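Local coordinates for germination protein YpeB (Bacillus megaterium QM B1551, PDB 5BOI) that takes part in the germination of Bacillus spores and, through this C-terminal PepSY-containing part, may act as an inhibitory protein, at residues R159-A173 and I190-F204. Residues are numbered along the deposited sequence; the frame is centred on the assembly and turned at random.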
loop_
_atom_site.group_PDB
_atom_site.type_symbol
_atom_site.label_atom_id
_atom_site.label_comp_id
_atom_site.label_asym_id
_atom_site.label_seq_id
_atom_site.Cartn_x
_atom_site.Cartn_y
_atom_site.Cartn_z
ATOM N N ARG A 159 10.842 -9.949 -1.898
ATOM C CA ARG A 159 11.816 -10.962 -2.260
ATOM C C ARG A 159 11.066 -12.180 -2.775
ATOM O O ARG A 159 9.913 -12.406 -2.405
ATOM C CB ARG A 159 12.689 -11.338 -1.064
ATOM C CG ARG A 159 11.956 -12.157 -0.019
ATOM C CD ARG A 159 12.851 -12.520 1.148
ATOM N NE ARG A 159 12.309 -13.648 1.899
ATOM C CZ ARG A 159 11.438 -13.531 2.895
ATOM N NH1 ARG A 159 10.995 -14.613 3.522
ATOM N NH2 ARG A 159 11.010 -12.331 3.265
ATOM N N THR A 160 11.706 -12.960 -3.637
ATOM C CA THR A 160 11.111 -14.217 -4.054
ATOM C C THR A 160 11.159 -15.191 -2.872
ATOM O O THR A 160 12.220 -15.499 -2.321
ATOM C CB THR A 160 11.802 -14.808 -5.311
ATOM O OG1 THR A 160 11.192 -16.058 -5.655
ATOM C CG2 THR A 160 13.303 -14.995 -5.101
ATOM N N ARG A 161 9.978 -15.625 -2.456
ATOM C CA ARG A 161 9.841 -16.535 -1.337
ATOM C C ARG A 161 9.394 -17.886 -1.881
ATOM O O ARG A 161 8.693 -17.945 -2.894
ATOM C CB ARG A 161 8.812 -16.009 -0.330
ATOM C CG ARG A 161 9.058 -14.590 0.198
ATOM C CD ARG A 161 7.753 -13.972 0.709
ATOM N NE ARG A 161 7.962 -12.823 1.596
ATOM C CZ ARG A 161 8.068 -11.563 1.184
ATOM N NH1 ARG A 161 8.251 -10.584 2.067
ATOM N NH2 ARG A 161 7.989 -11.277 -0.113
ATOM N N ASP A 162 9.784 -18.976 -1.231
ATOM C CA ASP A 162 9.157 -20.252 -1.564
ATOM C C ASP A 162 8.254 -20.596 -0.392
ATOM O O ASP A 162 8.718 -20.995 0.669
ATOM C CB ASP A 162 10.169 -21.370 -1.843
ATOM C CG ASP A 162 9.514 -22.747 -1.907
ATOM O OD1 ASP A 162 8.718 -22.989 -2.845
ATOM O OD2 ASP A 162 9.823 -23.610 -1.061
ATOM N N ILE A 163 6.956 -20.428 -0.602
ATOM C CA ILE A 163 5.957 -20.540 0.449
ATOM C C ILE A 163 5.626 -21.996 0.762
ATOM O O ILE A 163 5.358 -22.782 -0.153
ATOM C CB ILE A 163 4.692 -19.758 0.042
ATOM C CG1 ILE A 163 5.071 -18.287 -0.159
ATOM C CG2 ILE A 163 3.568 -19.932 1.055
ATOM C CD1 ILE A 163 4.020 -17.467 -0.815
ATOM N N PRO A 164 5.666 -22.365 2.061
ATOM C CA PRO A 164 5.467 -23.755 2.484
ATOM C C PRO A 164 4.018 -24.196 2.337
ATOM O O PRO A 164 3.117 -23.363 2.211
ATOM C CB PRO A 164 5.877 -23.733 3.960
ATOM C CG PRO A 164 5.561 -22.347 4.397
ATOM C CD PRO A 164 5.885 -21.470 3.214
ATOM N N LYS A 165 3.806 -25.504 2.360
ATOM C CA LYS A 165 2.467 -26.069 2.334
ATOM C C LYS A 165 1.856 -25.999 3.734
ATOM O O LYS A 165 2.557 -26.212 4.726
ATOM C CB LYS A 165 2.510 -27.516 1.831
ATOM C CG LYS A 165 1.178 -28.076 1.364
ATOM C CD LYS A 165 1.356 -29.460 0.752
ATOM C CE LYS A 165 2.504 -29.464 -0.250
ATOM N NZ LYS A 165 2.033 -29.568 -1.665
ATOM N N PRO A 166 0.554 -25.695 3.825
ATOM C CA PRO A 166 -0.072 -25.731 5.149
ATOM C C PRO A 166 -0.033 -27.120 5.717
ATOM O O PRO A 166 -0.075 -28.089 4.948
ATOM C CB PRO A 166 -1.519 -25.316 4.881
ATOM C CG PRO A 166 -1.472 -24.560 3.600
ATOM C CD PRO A 166 -0.348 -25.139 2.798
ATOM N N LYS A 167 0.031 -27.215 7.037
ATOM C CA LYS A 167 -0.073 -28.506 7.727
ATOM C C LYS A 167 -1.520 -28.824 8.133
ATOM O O LYS A 167 -1.827 -29.969 8.497
ATOM C CB LYS A 167 0.803 -28.563 8.986
ATOM C CG LYS A 167 2.249 -28.123 8.855
ATOM C CD LYS A 167 3.074 -28.998 7.953
ATOM C CE LYS A 167 4.532 -28.600 8.075
ATOM N NZ LYS A 167 4.737 -27.192 7.637
ATOM N N ILE A 168 -2.399 -27.824 8.106
ATOM C CA ILE A 168 -3.818 -28.070 8.356
ATOM C C ILE A 168 -4.624 -27.557 7.169
ATOM O O ILE A 168 -4.178 -26.677 6.438
ATOM C CB ILE A 168 -4.331 -27.409 9.668
ATOM C CG1 ILE A 168 -4.419 -25.880 9.538
ATOM C CG2 ILE A 168 -3.473 -27.847 10.870
ATOM C CD1 ILE A 168 -5.030 -25.192 10.782
ATOM N N SER A 169 -5.813 -28.122 6.978
ATOM C CA SER A 169 -6.664 -27.759 5.841
ATOM C C SER A 169 -7.432 -26.464 6.110
ATOM O O SER A 169 -7.514 -26.020 7.266
ATOM C CB SER A 169 -7.649 -28.881 5.547
ATOM O OG SER A 169 -8.631 -28.904 6.569
ATOM N N LYS A 170 -8.007 -25.856 5.071
ATOM C CA LYS A 170 -8.779 -24.626 5.295
ATOM C C LYS A 170 -10.029 -24.920 6.120
ATOM O O LYS A 170 -10.492 -24.075 6.889
ATOM C CB LYS A 170 -9.174 -23.953 3.974
ATOM C CG LYS A 170 -9.970 -24.837 3.049
ATOM C CD LYS A 170 -10.744 -23.988 2.042
ATOM C CE LYS A 170 -10.730 -24.616 0.669
ATOM N NZ LYS A 170 -9.364 -24.559 0.068
ATOM N N GLU A 171 -10.568 -26.126 5.962
ATOM C CA GLU A 171 -11.716 -26.548 6.750
ATOM C C GLU A 171 -11.350 -26.657 8.233
ATOM O O GLU A 171 -12.089 -26.196 9.106
ATOM C CB GLU A 171 -12.256 -27.883 6.227
ATOM C CG GLU A 171 -12.782 -27.822 4.780
ATOM C CD GLU A 171 -11.682 -27.772 3.717
ATOM O OE1 GLU A 171 -10.525 -28.131 4.013
ATOM O OE2 GLU A 171 -11.978 -27.360 2.574
ATOM N N GLN A 172 -10.194 -27.249 8.510
ATOM C CA GLN A 172 -9.710 -27.368 9.885
ATOM C C GLN A 172 -9.421 -25.971 10.472
ATOM O O GLN A 172 -9.805 -25.666 11.603
ATOM C CB GLN A 172 -8.465 -28.264 9.925
ATOM C CG GLN A 172 -8.786 -29.753 9.691
ATOM C CD GLN A 172 -7.597 -30.590 9.229
ATOM O OE1 GLN A 172 -6.499 -30.081 8.999
ATOM N NE2 GLN A 172 -7.819 -31.895 9.101
ATOM N N ALA A 173 -8.776 -25.119 9.681
ATOM C CA ALA A 173 -8.525 -23.732 10.095
ATOM C C ALA A 173 -9.800 -23.013 10.510
ATOM O O ALA A 173 -9.832 -22.319 11.532
ATOM C CB ALA A 173 -7.855 -22.965 8.982
ATOM N N ILE A 190 0.606 -14.366 4.084
ATOM C CA ILE A 190 1.824 -14.290 4.877
ATOM C C ILE A 190 1.786 -12.997 5.687
ATOM O O ILE A 190 1.574 -11.924 5.132
ATOM C CB ILE A 190 3.084 -14.301 4.010
ATOM C CG1 ILE A 190 3.278 -15.682 3.379
ATOM C CG2 ILE A 190 4.306 -13.898 4.836
ATOM C CD1 ILE A 190 4.446 -15.747 2.442
ATOM N N ILE A 191 1.963 -13.110 7.001
ATOM C CA ILE A 191 2.097 -11.932 7.842
ATOM C C ILE A 191 3.278 -12.186 8.757
ATOM O O ILE A 191 3.834 -13.304 8.791
ATOM C CB ILE A 191 0.839 -11.651 8.708
ATOM C CG1 ILE A 191 0.610 -12.795 9.707
ATOM C CG2 ILE A 191 -0.393 -11.377 7.849
ATOM C CD1 ILE A 191 -0.466 -12.511 10.752
ATOM N N THR A 192 3.659 -11.167 9.524
ATOM C CA THR A 192 4.543 -11.432 10.654
ATOM C C THR A 192 3.716 -11.879 11.847
ATOM O O THR A 192 2.543 -11.530 11.966
ATOM C CB THR A 192 5.363 -10.211 11.036
ATOM O OG1 THR A 192 4.471 -9.140 11.363
ATOM C CG2 THR A 192 6.265 -9.796 9.859
ATOM N N ASN A 193 4.313 -12.684 12.723
ATOM C CA ASN A 193 3.697 -12.959 14.013
ATOM C C ASN A 193 4.056 -11.797 14.921
ATOM O O ASN A 193 4.657 -10.830 14.461
ATOM C CB ASN A 193 4.180 -14.295 14.581
ATOM C CG ASN A 193 5.694 -14.386 14.647
ATOM O OD1 ASN A 193 6.405 -13.370 14.598
ATOM N ND2 ASN A 193 6.200 -15.615 14.709
ATOM N N ASP A 194 3.738 -11.885 16.208
ATOM C CA ASP A 194 3.998 -10.754 17.092
ATOM C C ASP A 194 5.494 -10.441 17.220
ATOM O O ASP A 194 5.869 -9.381 17.713
ATOM C CB ASP A 194 3.402 -11.000 18.478
ATOM C CG ASP A 194 3.121 -9.705 19.223
ATOM O OD1 ASP A 194 2.887 -8.686 18.545
ATOM O OD2 ASP A 194 3.142 -9.700 20.475
ATOM N N LEU A 195 6.341 -11.351 16.747
ATOM C CA LEU A 195 7.782 -11.199 16.909
ATOM C C LEU A 195 8.539 -10.975 15.589
ATOM O O LEU A 195 9.727 -11.291 15.489
ATOM C CB LEU A 195 8.344 -12.426 17.626
ATOM C CG LEU A 195 8.073 -12.517 19.132
ATOM C CD1 LEU A 195 9.188 -13.257 19.814
ATOM C CD2 LEU A 195 7.870 -11.147 19.771
ATOM N N ASN A 196 7.840 -10.434 14.592
ATOM C CA ASN A 196 8.446 -10.007 13.326
ATOM C C ASN A 196 9.074 -11.130 12.475
ATOM O O ASN A 196 10.075 -10.921 11.782
ATOM C CB ASN A 196 9.499 -8.927 13.598
ATOM C CG ASN A 196 9.905 -8.178 12.345
ATOM O OD1 ASN A 196 11.046 -8.270 11.893
ATOM N ND2 ASN A 196 8.966 -7.446 11.767
ATOM N N GLU A 197 8.484 -12.318 12.512
ATOM C CA GLU A 197 8.900 -13.371 11.591
ATOM C C GLU A 197 7.732 -13.799 10.703
ATOM O O GLU A 197 6.597 -13.896 11.161
ATOM C CB GLU A 197 9.459 -14.570 12.357
ATOM C CG GLU A 197 10.766 -14.298 13.096
ATOM C CD GLU A 197 11.285 -15.517 13.843
ATOM O OE1 GLU A 197 10.555 -16.037 14.709
ATOM O OE2 GLU A 197 12.425 -15.950 13.573
ATOM N N GLU A 198 8.014 -14.066 9.435
ATOM C CA GLU A 198 6.961 -14.407 8.472
ATOM C C GLU A 198 6.352 -15.789 8.724
ATOM O O GLU A 198 7.051 -16.790 8.876
ATOM C CB GLU A 198 7.499 -14.299 7.045
ATOM C CG GLU A 198 7.821 -12.843 6.682
ATOM C CD GLU A 198 8.063 -12.605 5.205
ATOM O OE1 GLU A 198 8.097 -13.578 4.423
ATOM O OE2 GLU A 198 8.234 -11.423 4.832
ATOM N N VAL A 199 5.029 -15.811 8.784
ATOM C CA VAL A 199 4.251 -17.003 9.077
ATOM C C VAL A 199 3.127 -17.173 8.058
ATOM O O VAL A 199 2.477 -16.194 7.700
ATOM C CB VAL A 199 3.659 -16.918 10.503
ATOM C CG1 VAL A 199 2.558 -17.934 10.694
ATOM C CG2 VAL A 199 4.773 -17.149 11.542
ATOM N N LEU A 200 2.915 -18.396 7.574
ATOM C CA LEU A 200 1.800 -18.657 6.658
ATOM C C LEU A 200 0.509 -18.861 7.442
ATOM O O LEU A 200 0.482 -19.650 8.390
ATOM C CB LEU A 200 2.079 -19.891 5.787
ATOM C CG LEU A 200 1.047 -20.234 4.707
ATOM C CD1 LEU A 200 1.001 -19.182 3.592
ATOM C CD2 LEU A 200 1.314 -21.632 4.110
ATOM N N CYS A 201 -0.555 -18.169 7.032
ATOM C CA CYS A 201 -1.858 -18.224 7.710
ATOM C C CYS A 201 -3.028 -18.387 6.758
ATOM O O CYS A 201 -2.963 -17.969 5.608
ATOM C CB CYS A 201 -2.121 -16.941 8.514
ATOM S SG CYS A 201 -0.924 -16.528 9.780
ATOM N N TYR A 202 -4.131 -18.945 7.244
ATOM C CA TYR A 202 -5.406 -18.766 6.542
ATOM C C TYR A 202 -5.995 -17.460 7.045
ATOM O O TYR A 202 -6.102 -17.266 8.261
ATOM C CB TYR A 202 -6.373 -19.902 6.841
ATOM C CG TYR A 202 -5.937 -21.217 6.245
ATOM C CD1 TYR A 202 -6.204 -21.497 4.925
ATOM C CD2 TYR A 202 -5.256 -22.164 7.011
ATOM C CE1 TYR A 202 -5.791 -22.700 4.348
ATOM C CE2 TYR A 202 -4.854 -23.389 6.468
ATOM C CZ TYR A 202 -5.120 -23.645 5.118
ATOM O OH TYR A 202 -4.725 -24.843 4.533
ATOM N N GLU A 203 -6.361 -16.580 6.121
ATOM C CA GLU A 203 -6.966 -15.300 6.459
ATOM C C GLU A 203 -8.469 -15.399 6.244
ATOM O O GLU A 203 -8.914 -15.819 5.181
ATOM C CB GLU A 203 -6.379 -14.184 5.591
ATOM C CG GLU A 203 -7.088 -12.852 5.749
ATOM C CD GLU A 203 -7.054 -12.044 4.472
ATOM O OE1 GLU A 203 -5.970 -11.974 3.851
ATOM O OE2 GLU A 203 -8.104 -11.484 4.091
ATOM N N PHE A 204 -9.250 -15.019 7.247
ATOM C CA PHE A 204 -10.699 -15.022 7.143
ATOM C C PHE A 204 -11.237 -13.603 7.277
ATOM O O PHE A 204 -10.861 -12.871 8.203
ATOM C CB PHE A 204 -11.317 -15.917 8.232
ATOM C CG PHE A 204 -10.959 -17.389 8.105
ATOM C CD1 PHE A 204 -11.719 -18.226 7.295
ATOM C CD2 PHE A 204 -9.866 -17.922 8.787
ATOM C CE1 PHE A 204 -11.405 -19.587 7.161
ATOM C CE2 PHE A 204 -9.544 -19.257 8.684
ATOM C CZ PHE A 204 -10.315 -20.108 7.858
#
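Tyr202 is the largest bump that segment 190-204 offers, and it fills a hollow walled by Pro166, Ile168, Lys170 and Ala173. One ring face lies against the backbone of the first helical turn, where Lys170 CA, offset toward the rim, makes a CH-pi contact 3.9 Å from the ring centroid. The methyl of Ala173 presses near the root of the ring, CB to Tyr202 CD2 3.4 Å, and also meets the edge of the Phe204 ring in its plane. At the far end Tyr202 OH donates to Ile168 O over 2.7 Å in the carbonyl plane, while Pro166 CB and CG crowd the hydroxyl oxygen. Ser169, the N-cap, forms a capping box with Gln172 and so fixes the helix start that roofs the ring. This is consistent with the PepSY fold, in which a helix packs on an antiparallel sheet, here with the incoming loop 159-169 draped along strand 198-208, whose alternate side chains Glu198, Leu200, Tyr202 and Phe204 rise to meet it. The two methyls of Leu200 part: CD1 reaches Ile163 CG2 at 3.7 Å, CD2 lies against Pro164 O at 3.1 Å and, more loosely, the ring of Pro166. Ile163 turns its CG1 branch the other way, onto Ile190 CD1 on the paired strand, again at 3.7 Å. Beyond it Arg161 takes Glu198 side-on, NE to OE1 and NH1 to OE2 both 2.9 Å, nearly straight and through the syn lone pairs, the two planes only 13° apart. Arg161 NH2 has its own salt bridge to Asp133, which anchors the guanidinium from a second direction. The poorly ordered Arg159 lays CG over the face of that guanidinium and adds weaker bonds to both Glu198 oxygens, its plane tilted 33° from the carboxylate.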